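Local coordinates for protein endo-1,3-beta-glucanase, family GH16 (PDB 5FUI) that probably anchors a marine bacterial laminarinase to its polysaccharide, this C-terminal family 6 carbohydrate-binding module binding laminarin at more than one site, at residues E34-P48 against Y112-N126. Sequence-based numbering, arbitrary orientation.
Sequences ENVGYINNGSWMSYP and YQFGLYSISGGWNIN. With MG (magnesium ion), chain E; APY (2-aminomethyl-pyridine), chain D; APY (2-aminomethyl-pyridine), chain C; GOL (glycerol), chain B.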
# COMPACT_ATOMS: atom_id res chain seq x y z
N GLU A 34 -10.09 3.54 -9.38
CA GLU A 34 -8.77 3.40 -10.02
C GLU A 34 -7.92 2.48 -9.16
O GLU A 34 -8.17 2.31 -7.94
CB GLU A 34 -8.03 4.80 -10.30
CG GLU A 34 -8.75 5.62 -11.33
CD GLU A 34 -8.15 7.03 -11.32
OE1 GLU A 34 -8.31 7.76 -10.29
OE2 GLU A 34 -7.48 7.37 -12.30
N ASN A 35 -6.87 1.96 -9.77
CA ASN A 35 -5.76 1.38 -9.04
C ASN A 35 -4.50 1.96 -9.54
O ASN A 35 -4.44 2.57 -10.57
CB ASN A 35 -5.74 -0.18 -9.16
CG ASN A 35 -5.52 -0.70 -10.55
OD1 ASN A 35 -6.46 -0.98 -11.28
ND2 ASN A 35 -4.29 -0.89 -10.94
N VAL A 36 -3.46 1.83 -8.74
CA VAL A 36 -2.05 2.16 -9.16
C VAL A 36 -1.52 0.95 -9.89
O VAL A 36 -1.56 -0.23 -9.36
CB VAL A 36 -1.19 2.54 -7.93
CG1 VAL A 36 0.14 3.05 -8.38
CG2 VAL A 36 -1.91 3.67 -7.22
N GLY A 37 -0.96 1.20 -11.10
CA GLY A 37 -0.29 0.18 -11.87
C GLY A 37 1.04 0.69 -12.44
O GLY A 37 1.47 1.80 -12.10
N TYR A 38 1.63 -0.16 -13.29
CA TYR A 38 2.91 0.15 -13.94
C TYR A 38 3.94 0.55 -12.85
O TYR A 38 4.73 1.51 -12.96
CB TYR A 38 2.76 1.28 -14.99
CG TYR A 38 1.76 0.87 -16.05
CD1 TYR A 38 2.14 -0.07 -17.04
CD2 TYR A 38 0.42 1.21 -15.92
CE1 TYR A 38 1.20 -0.56 -17.98
CE2 TYR A 38 -0.54 0.81 -16.88
CZ TYR A 38 -0.15 -0.14 -17.86
OH TYR A 38 -1.14 -0.56 -18.77
N ILE A 39 4.01 -0.30 -11.82
CA ILE A 39 4.88 -0.11 -10.69
C ILE A 39 6.17 -0.90 -10.95
O ILE A 39 6.14 -2.07 -11.32
CB ILE A 39 4.18 -0.61 -9.39
CG1 ILE A 39 2.79 0.06 -9.22
CG2 ILE A 39 5.13 -0.37 -8.16
CD1 ILE A 39 2.18 -0.23 -7.83
N ASN A 40 7.27 -0.17 -10.84
CA ASN A 40 8.59 -0.71 -11.10
C ASN A 40 9.43 -0.79 -9.84
O ASN A 40 9.02 -0.32 -8.81
CB ASN A 40 9.32 0.17 -12.13
CG ASN A 40 8.61 0.21 -13.45
OD1 ASN A 40 8.48 1.29 -14.03
ND2 ASN A 40 8.22 -0.87 -13.95
N ASN A 41 10.60 -1.39 -9.92
CA ASN A 41 11.54 -1.30 -8.79
C ASN A 41 11.76 0.21 -8.56
O ASN A 41 12.07 0.93 -9.52
CB ASN A 41 12.89 -1.91 -9.22
CG ASN A 41 12.85 -3.41 -9.36
OD1 ASN A 41 11.83 -4.02 -9.42
ND2 ASN A 41 14.05 -4.04 -9.29
N GLY A 42 11.73 0.65 -7.31
CA GLY A 42 12.03 2.03 -7.00
C GLY A 42 10.90 3.02 -7.17
O GLY A 42 11.01 4.21 -6.76
N SER A 43 9.74 2.57 -7.72
CA SER A 43 8.49 3.35 -7.64
C SER A 43 8.04 3.48 -6.17
O SER A 43 8.37 2.65 -5.34
CB SER A 43 7.41 2.60 -8.38
OG SER A 43 7.74 2.44 -9.75
N TRP A 44 7.30 4.55 -5.88
CA TRP A 44 6.72 4.72 -4.58
C TRP A 44 5.55 5.65 -4.59
O TRP A 44 5.32 6.38 -5.59
CB TRP A 44 7.77 5.19 -3.53
CG TRP A 44 8.54 6.45 -3.96
CD1 TRP A 44 9.75 6.55 -4.63
CD2 TRP A 44 8.05 7.84 -3.82
NE1 TRP A 44 10.07 7.87 -4.88
CE2 TRP A 44 9.04 8.70 -4.44
CE3 TRP A 44 6.85 8.43 -3.32
CZ2 TRP A 44 8.88 10.05 -4.52
CZ3 TRP A 44 6.74 9.85 -3.36
CH2 TRP A 44 7.74 10.61 -3.93
N MET A 45 4.82 5.66 -3.48
CA MET A 45 3.67 6.56 -3.32
C MET A 45 3.67 7.04 -1.90
O MET A 45 3.98 6.26 -0.98
CB MET A 45 2.37 5.84 -3.61
CG MET A 45 2.22 5.28 -5.01
SD MET A 45 2.91 3.55 -5.17
CE MET A 45 1.60 2.63 -4.46
N SER A 46 3.22 8.26 -1.67
CA SER A 46 3.21 8.82 -0.32
C SER A 46 1.83 9.44 -0.03
O SER A 46 1.33 10.22 -0.83
CB SER A 46 4.32 9.90 -0.24
OG SER A 46 4.42 10.58 0.98
N TYR A 47 1.30 9.17 1.17
CA TYR A 47 -0.06 9.59 1.59
C TYR A 47 0.06 10.40 2.89
O TYR A 47 0.36 9.87 3.95
CB TYR A 47 -0.88 8.32 1.87
CG TYR A 47 -0.93 7.37 0.70
CD1 TYR A 47 0.08 6.38 0.50
CD2 TYR A 47 -1.97 7.47 -0.29
CE1 TYR A 47 0.02 5.51 -0.59
CE2 TYR A 47 -2.01 6.59 -1.39
CZ TYR A 47 -0.96 5.64 -1.56
OH TYR A 47 -0.93 4.78 -2.60
N PRO A 48 -0.12 11.73 2.83
CA PRO A 48 0.01 12.55 4.05
C PRO A 48 -1.25 12.43 4.97
O PRO A 48 -2.37 12.08 4.54
CB PRO A 48 0.14 13.96 3.51
CG PRO A 48 -0.78 13.93 2.34
CD PRO A 48 -0.34 12.60 1.66
N TYR A 112 0.71 10.84 10.54
CA TYR A 112 1.94 10.58 9.84
C TYR A 112 1.77 10.60 8.34
O TYR A 112 0.69 10.29 7.80
CB TYR A 112 2.51 9.16 10.23
CG TYR A 112 2.65 8.96 11.73
CD1 TYR A 112 3.70 9.47 12.39
CD2 TYR A 112 1.77 8.22 12.45
CE1 TYR A 112 3.87 9.27 13.74
CE2 TYR A 112 1.89 8.00 13.82
CZ TYR A 112 2.93 8.53 14.47
OH TYR A 112 3.06 8.32 15.83
N GLN A 113 2.87 10.88 7.66
CA GLN A 113 2.98 10.64 6.23
C GLN A 113 3.24 9.13 6.07
O GLN A 113 4.23 8.61 6.59
CB GLN A 113 4.12 11.49 5.63
CG GLN A 113 4.39 11.29 4.15
CD GLN A 113 5.45 12.29 3.63
OE1 GLN A 113 5.12 13.44 3.35
NE2 GLN A 113 6.73 11.83 3.49
N PHE A 114 2.36 8.46 5.32
CA PHE A 114 2.44 7.00 5.11
C PHE A 114 3.02 6.70 3.74
O PHE A 114 2.53 7.27 2.75
CB PHE A 114 1.02 6.46 5.29
CG PHE A 114 0.87 4.96 5.11
CD1 PHE A 114 1.19 4.06 6.13
CD2 PHE A 114 0.33 4.48 3.95
CE1 PHE A 114 1.02 2.70 5.92
CE2 PHE A 114 0.15 3.12 3.76
CZ PHE A 114 0.52 2.24 4.73
N GLY A 115 4.10 5.90 3.64
CA GLY A 115 4.76 5.68 2.39
C GLY A 115 4.77 4.20 2.01
O GLY A 115 4.95 3.34 2.88
N LEU A 116 4.59 3.93 0.70
CA LEU A 116 4.76 2.57 0.14
C LEU A 116 5.87 2.63 -0.89
O LEU A 116 5.84 3.53 -1.74
CB LEU A 116 3.44 2.10 -0.58
CG LEU A 116 2.26 2.03 0.40
CD1 LEU A 116 1.05 1.51 -0.37
CD2 LEU A 116 2.63 1.14 1.57
N TYR A 117 6.84 1.74 -0.75
CA TYR A 117 7.99 1.83 -1.63
C TYR A 117 8.18 0.49 -2.30
O TYR A 117 8.32 -0.55 -1.62
CB TYR A 117 9.24 2.14 -0.73
CG TYR A 117 10.34 2.90 -1.44
CD1 TYR A 117 11.02 2.32 -2.50
CD2 TYR A 117 10.67 4.23 -1.07
CE1 TYR A 117 12.05 3.01 -3.18
CE2 TYR A 117 11.68 4.92 -1.70
CZ TYR A 117 12.40 4.31 -2.71
OH TYR A 117 13.37 5.07 -3.35
N SER A 118 8.22 0.47 -3.62
CA SER A 118 8.37 -0.77 -4.36
C SER A 118 9.82 -1.25 -4.35
O SER A 118 10.73 -0.60 -4.91
CB SER A 118 7.95 -0.52 -5.79
OG SER A 118 8.08 -1.75 -6.54
N ILE A 119 10.02 -2.38 -3.70
CA ILE A 119 11.31 -3.07 -3.73
C ILE A 119 11.45 -3.85 -5.02
O ILE A 119 12.54 -3.82 -5.66
CB ILE A 119 11.39 -4.05 -2.54
CG1 ILE A 119 11.39 -3.20 -1.24
CG2 ILE A 119 12.64 -4.97 -2.65
CD1 ILE A 119 11.13 -4.09 0.00
N SER A 120 10.41 -4.59 -5.41
CA SER A 120 10.41 -5.32 -6.68
C SER A 120 9.03 -4.98 -7.34
O SER A 120 7.95 -5.10 -6.70
CB SER A 120 10.46 -6.82 -6.44
OG SER A 120 10.54 -7.41 -7.69
N GLY A 121 9.10 -4.44 -8.58
CA GLY A 121 7.89 -4.06 -9.27
C GLY A 121 7.06 -5.25 -9.79
O GLY A 121 7.26 -6.42 -9.43
N GLY A 122 6.07 -4.85 -10.63
CA GLY A 122 5.20 -5.85 -11.26
C GLY A 122 3.97 -6.21 -10.45
O GLY A 122 3.46 -7.29 -10.59
N TRP A 123 3.49 -5.29 -9.64
CA TRP A 123 2.30 -5.46 -8.81
C TRP A 123 1.45 -4.22 -8.91
O TRP A 123 1.93 -3.12 -9.31
CB TRP A 123 2.67 -5.78 -7.32
CG TRP A 123 3.58 -4.71 -6.71
CD1 TRP A 123 4.94 -4.60 -6.91
CD2 TRP A 123 3.19 -3.59 -5.85
NE1 TRP A 123 5.46 -3.53 -6.18
CE2 TRP A 123 4.40 -2.87 -5.56
CE3 TRP A 123 1.97 -3.12 -5.31
CZ2 TRP A 123 4.39 -1.73 -4.77
CZ3 TRP A 123 2.01 -1.99 -4.45
CH2 TRP A 123 3.21 -1.32 -4.22
N ASN A 124 0.13 -4.45 -8.65
CA ASN A 124 -0.87 -3.33 -8.67
C ASN A 124 -1.45 -3.16 -7.28
O ASN A 124 -1.48 -4.18 -6.50
CB ASN A 124 -2.01 -3.63 -9.61
CG ASN A 124 -1.63 -3.65 -11.10
OD1 ASN A 124 -2.38 -4.28 -11.91
ND2 ASN A 124 -0.53 -3.07 -11.46
N ILE A 125 -1.97 -1.98 -6.93
CA ILE A 125 -2.67 -1.84 -5.67
C ILE A 125 -3.90 -0.93 -5.81
O ILE A 125 -3.82 0.12 -6.45
CB ILE A 125 -1.68 -1.34 -4.57
CG1 ILE A 125 -2.46 -1.16 -3.27
CG2 ILE A 125 -0.97 0.01 -5.02
CD1 ILE A 125 -1.53 -1.05 -2.05
N ASN A 126 -4.99 -1.36 -5.20
CA ASN A 126 -6.28 -0.70 -5.29
C ASN A 126 -6.50 0.24 -4.06
O ASN A 126 -6.84 1.45 -4.22
CB ASN A 126 -7.42 -1.76 -5.39
CG ASN A 126 -8.81 -1.16 -5.49
OD1 ASN A 126 -8.99 0.02 -5.68
ND2 ASN A 126 -9.84 -2.03 -5.37
MG MG E . -8.49 2.32 -5.70
N APY D . 4.19 -5.30 -17.87
CM APY D . 3.42 -4.15 -17.30
C2 APY D . 4.15 -3.48 -16.13
C3 APY D . 4.95 -2.30 -16.39
C4 APY D . 5.62 -1.65 -15.31
C5 APY D . 5.45 -2.33 -14.05
C6 APY D . 4.72 -3.48 -13.81
N1 APY D . 4.05 -4.05 -14.85
N APY C . 8.49 6.66 2.17
CM APY C . 7.97 6.30 0.86
C2 APY C . 8.67 7.50 0.23
C3 APY C . 9.88 7.31 -0.39
C4 APY C . 10.60 8.40 -0.92
C5 APY C . 10.11 9.70 -0.72
C6 APY C . 8.90 9.89 -0.07
N1 APY C . 8.23 8.79 0.43
C1 GOL B . -1.57 -3.74 -16.80
O1 GOL B . -2.84 -3.00 -17.11
C2 GOL B . -1.10 -3.01 -15.54
O2 GOL B . -2.12 -3.32 -14.58
C3 GOL B . 0.28 -3.44 -15.08
O3 GOL B . 0.62 -2.77 -13.83
O HOH W 1 -10.65 3.11 -6.09
O HOH W 2 2.75 -3.00 -11.98
O HOH W 3 11.30 -6.29 -10.64
O HOH W 4 6.31 9.05 2.36
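M45 of strand 44-48 and L116 of strand 112-118 form a hydrogen-bonded pair between neighbouring antiparallel strands of the five-stranded sheet in this CBM6 beta-sandwich. At I119 the segment 112-126 turns a corner and leads into strand 124-126 of the four-stranded sheet, where I125 meets V36 in a single antiparallel bridge. Nearby, E34 O, N126 O and N126 OD1 bind a magnesium ion, completed by E14, E16 and water. The tight part is the apolar interior. The flexible thioether of M45, bent at chi2 and chi3, brings CE to 3.7 Å from I125 CG2, bridging the two layers, while the ring of Y47 lies against F114 and L116 and carries its OH to the backbone of A15. I39, branched and slender, fits the broad indole of W123: with CG1 beside the backbone N (chi1 -54°), its CD1 sits over the six-membered ring, 3.7 Å from the centroid and 7° off the normal. The indole NE1 donates to S118 OG, which helps fix the ring's rotation.

The opposite side of strands 44-48 and 112-118 is looser and polar. W44 lays one indole face on a bound 2-aminomethyl-pyridine, whose C3 approaches the edge of the Y117 ring 3.3 Å from CD2. G115 touches the ligand too, its missing CB making room for the amine; D76 also hydrogen-bonds the ligand. Such aromatics suit sugar stacking, consistent with a laminarin-binding site. At the type II turn N40-S43, exposed N41 accepts G121 N on OD1 at 2.9 Å and also a water, and G121 packs against N40 CA, where a side chain would collide. Within the turn, N40 O is gripped from opposite faces of its carbonyl plane, by S43 N at 3.2 Å and by S118 OG at 2.8 Å.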